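Flagellar hook-associated protein 2 (Bdellovibrio bacteriovorus, PDB 6KTY) probably caps the tip of the growing flagellar filament, helping flagellin subunits polymerise there and keeping them from leaking out of the central channel. Local coordinates at residues A[52-57]-A[111-116]. Residues are numbered along the deposited sequence; the frame is centred on the assembly and turned at random.
Sequences PDKDQT and NPFKLL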
ATOM      1  N   PRO A  52      -6.383  32.849  15.214  1.00 31.86           N
ATOM      2  CA  PRO A  52      -7.706  32.491  15.684  1.00 33.27           C
ATOM      3  C   PRO A  52      -8.797  32.703  14.648  1.00 32.46           C
ATOM      4  O   PRO A  52      -9.898  32.230  14.828  1.00 33.47           O
ATOM      5  CB  PRO A  52      -7.914  33.400  16.919  1.00 35.06           C
ATOM      6  CG  PRO A  52      -7.041  34.602  16.680  1.00 35.19           C
ATOM      7  CD  PRO A  52      -5.871  34.086  15.843  1.00 33.61           C
ATOM      8  N   ASP A  53      -8.499  33.432  13.586  1.00 31.36           N
ATOM      9  CA  ASP A  53      -9.481  33.730  12.560  1.00 31.53           C
ATOM     10  C   ASP A  53      -8.678  34.091  11.311  1.00 30.43           C
ATOM     11  O   ASP A  53      -7.463  34.341  11.398  1.00 29.82           O
ATOM     12  CB  ASP A  53     -10.360  34.903  12.991  1.00 32.61           C
ATOM     13  CG  ASP A  53      -9.570  36.181  13.154  1.00 33.00           C
ATOM     14  OD1 ASP A  53      -9.191  36.786  12.131  1.00 33.19           O
ATOM     15  OD2 ASP A  53      -9.318  36.577  14.308  1.00 32.52           O
ATOM     16  N   LYS A  54      -9.351  34.131  10.173  1.00 30.82           N
ATOM     17  CA  LYS A  54      -8.683  34.475   8.924  1.00 31.34           C
ATOM     18  C   LYS A  54      -9.187  35.791   8.358  1.00 32.22           C
ATOM     19  O   LYS A  54      -8.760  36.209   7.282  1.00 31.92           O
ATOM     20  CB  LYS A  54      -8.869  33.346   7.896  1.00 31.61           C
ATOM     21  CG  LYS A  54     -10.259  33.215   7.278  1.00 34.27           C
ATOM     22  CD  LYS A  54     -10.207  32.081   6.272  1.00 36.64           C
ATOM     23  CE  LYS A  54     -11.530  31.775   5.616  1.00 40.92           C
ATOM     24  NZ  LYS A  54     -12.271  32.985   5.154  1.00 43.87           N
ATOM     25  N   ASP A  55     -10.102  36.440   9.070  1.00 33.51           N
ATOM     26  CA  ASP A  55     -10.792  37.595   8.508  1.00 35.19           C
ATOM     27  C   ASP A  55     -10.879  38.800   9.438  1.00 35.57           C
ATOM     28  O   ASP A  55     -11.570  39.743   9.100  1.00 37.29           O
ATOM     29  CB  ASP A  55     -12.205  37.186   8.069  1.00 37.43           C
ATOM     30  CG  ASP A  55     -13.079  36.753   9.238  1.00 39.94           C
ATOM     31  OD1 ASP A  55     -12.537  36.479  10.332  1.00 41.79           O
ATOM     32  OD2 ASP A  55     -14.306  36.686   9.058  1.00 45.28           O
ATOM     33  N   GLN A  56     -10.197  38.782  10.586  1.00 34.17           N
ATOM     34  CA  GLN A  56     -10.242  39.907  11.527  1.00 35.25           C
ATOM     35  C   GLN A  56      -8.856  40.302  12.069  1.00 33.98           C
ATOM     36  O   GLN A  56      -8.521  41.480  12.121  1.00 34.01           O
ATOM     37  CB  GLN A  56     -11.163  39.566  12.702  1.00 36.44           C
ATOM     38  CG  GLN A  56     -12.586  39.288  12.290  1.00 41.07           C
ATOM     39  CD  GLN A  56     -13.417  38.699  13.414  1.00 45.58           C
ATOM     40  OE1 GLN A  56     -13.706  39.377  14.395  1.00 49.11           O
ATOM     41  NE2 GLN A  56     -13.820  37.433  13.265  1.00 48.44           N
ATOM     42  N   THR A  57      -8.081  39.312  12.500  1.00 31.92           N
ATOM     43  CA  THR A  57      -6.800  39.556  13.149  1.00 32.60           C
ATOM     44  C   THR A  57      -5.851  39.988  12.068  1.00 32.51           C
ATOM     45  O   THR A  57      -5.733  39.306  11.045  1.00 31.54           O
ATOM     46  CB  THR A  57      -6.273  38.283  13.846  1.00 32.38           C
ATOM     47  OG1 THR A  57      -7.209  37.878  14.862  1.00 32.56           O
ATOM     48  CG2 THR A  57      -4.887  38.523  14.463  1.00 33.24           C
ATOM     49  N   ASN A 111      -6.200  28.430  17.644  1.00 40.66           N
ATOM     50  CA  ASN A 111      -5.525  29.146  16.558  1.00 37.60           C
ATOM     51  C   ASN A 111      -5.378  28.246  15.345  1.00 36.25           C
ATOM     52  O   ASN A 111      -4.275  27.869  14.961  1.00 34.08           O
ATOM     53  CB  ASN A 111      -4.163  29.645  17.030  1.00 37.88           C
ATOM     54  CG  ASN A 111      -4.277  30.627  18.201  1.00 41.45           C
ATOM     55  OD1 ASN A 111      -4.813  31.719  18.049  1.00 40.20           O
ATOM     56  ND2 ASN A 111      -3.750  30.244  19.354  1.00 43.49           N
ATOM     57  N   PRO A 112      -6.509  27.892  14.738  1.00 35.87           N
ATOM     58  CA  PRO A 112      -6.487  26.869  13.724  1.00 35.84           C
ATOM     59  C   PRO A 112      -6.078  27.374  12.329  1.00 33.48           C
ATOM     60  O   PRO A 112      -5.607  26.571  11.512  1.00 34.67           O
ATOM     61  CB  PRO A 112      -7.929  26.362  13.735  1.00 37.62           C
ATOM     62  CG  PRO A 112      -8.743  27.521  14.092  1.00 37.68           C
ATOM     63  CD  PRO A 112      -7.860  28.439  14.920  1.00 37.07           C
ATOM     64  N   PHE A 113      -6.178  28.674  12.053  1.00 30.86           N
ATOM     65  CA  PHE A 113      -6.026  29.138  10.660  1.00 29.20           C
ATOM     66  C   PHE A 113      -4.562  29.396  10.310  1.00 27.38           C
ATOM     67  O   PHE A 113      -3.860  30.085  11.042  1.00 28.65           O
ATOM     68  CB  PHE A 113      -6.883  30.374  10.377  1.00 27.86           C
ATOM     69  CG  PHE A 113      -8.364  30.112  10.464  1.00 29.61           C
ATOM     70  CD1 PHE A 113      -9.060  29.587   9.381  1.00 30.97           C
ATOM     71  CD2 PHE A 113      -9.065  30.396  11.624  1.00 30.94           C
ATOM     72  CE1 PHE A 113     -10.444  29.368   9.455  1.00 32.88           C
ATOM     73  CE2 PHE A 113     -10.432  30.152  11.710  1.00 35.23           C
ATOM     74  CZ  PHE A 113     -11.118  29.633  10.626  1.00 34.02           C
ATOM     75  N   LYS A 114      -4.102  28.814   9.204  1.00 26.24           N
ATOM     76  CA  LYS A 114      -2.725  29.005   8.742  1.00 24.58           C
ATOM     77  C   LYS A 114      -2.612  29.366   7.291  1.00 23.52           C
ATOM     78  O   LYS A 114      -3.418  28.903   6.455  1.00 23.66           O
ATOM     79  CB  LYS A 114      -1.915  27.765   9.039  1.00 26.48           C
ATOM     80  CG  LYS A 114      -1.715  27.557  10.516  1.00 25.12           C
ATOM     81  CD  LYS A 114      -1.087  26.237  10.766  1.00 26.38           C
ATOM     82  CE  LYS A 114      -0.935  26.009  12.272  1.00 28.20           C
ATOM     83  NZ  LYS A 114      -0.220  24.762  12.610  1.00 29.69           N
ATOM     84  N   LEU A 115      -1.653  30.238   6.988  1.00 22.56           N
ATOM     85  CA  LEU A 115      -1.369  30.605   5.608  1.00 23.93           C
ATOM     86  C   LEU A 115      -0.367  29.592   5.073  1.00 23.00           C
ATOM     87  O   LEU A 115       0.653  29.329   5.715  1.00 22.30           O
ATOM     88  CB  LEU A 115      -0.803  32.022   5.512  1.00 24.52           C
ATOM     89  CG  LEU A 115      -0.450  32.531   4.106  1.00 25.73           C
ATOM     90  CD1 LEU A 115      -1.722  32.863   3.308  1.00 25.24           C
ATOM     91  CD2 LEU A 115       0.446  33.756   4.223  1.00 25.80           C
ATOM     92  N   LEU A 116      -0.714  28.977   3.947  1.00 22.34           N
ATOM     93  CA  LEU A 116       0.176  28.068   3.227  1.00 22.16           C
ATOM     94  C   LEU A 116       0.586  28.739   1.926  1.00 22.50           C
ATOM     95  O   LEU A 116      -0.280  29.124   1.119  1.00 21.46           O
ATOM     96  CB  LEU A 116      -0.552  26.747   2.929  1.00 23.67           C
ATOM     97  CG  LEU A 116       0.096  25.770   1.907  1.00 26.42           C
ATOM     98  CD1 LEU A 116       1.386  25.202   2.491  1.00 26.28           C
ATOM     99  CD2 LEU A 116      -0.857  24.607   1.535  1.00 31.52           C
TER
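F113, the first residue of strand 113-119, lays its ring against the backbone of the loop 52-57. In this fragment of the flagellar cap protein, the loop following strand 45-48 thus folds back, at the surface, on the neighbouring strand of a four-stranded antiparallel sheet. F113 CB lies 4.1 Å from D53 O, and CG, held beside the backbone N (chi1 -65°), faces the D53-K54 peptide. CD2 comes within 3.5 Å of D53 CA, and CE2 reaches P52 O, which sits at the ring edge, whereas CD1 is 4.0 Å from K54 CB. CE1 continues along K54 to its CD. K54 N lies over one face, nearer the ring's margin than its centre. The F113 side chain also packs on V102 and E104 of strand 98-104 and L84 of helix 84-94. Beyond the ring, P52 and N111 run alongside each other, with N111 OD1 3.4 Å from P52 CD.

The D53 side chain leaves its backbone away from 111-116. In an Asx motif its OD1 takes the N-H groups of Q56 and T57, the latter nearly straight at 171° on the syn lone pair, while OD2 is bonded to T57 OG1. With no polar bond between the segments, van der Waals contact and shape hold the ring.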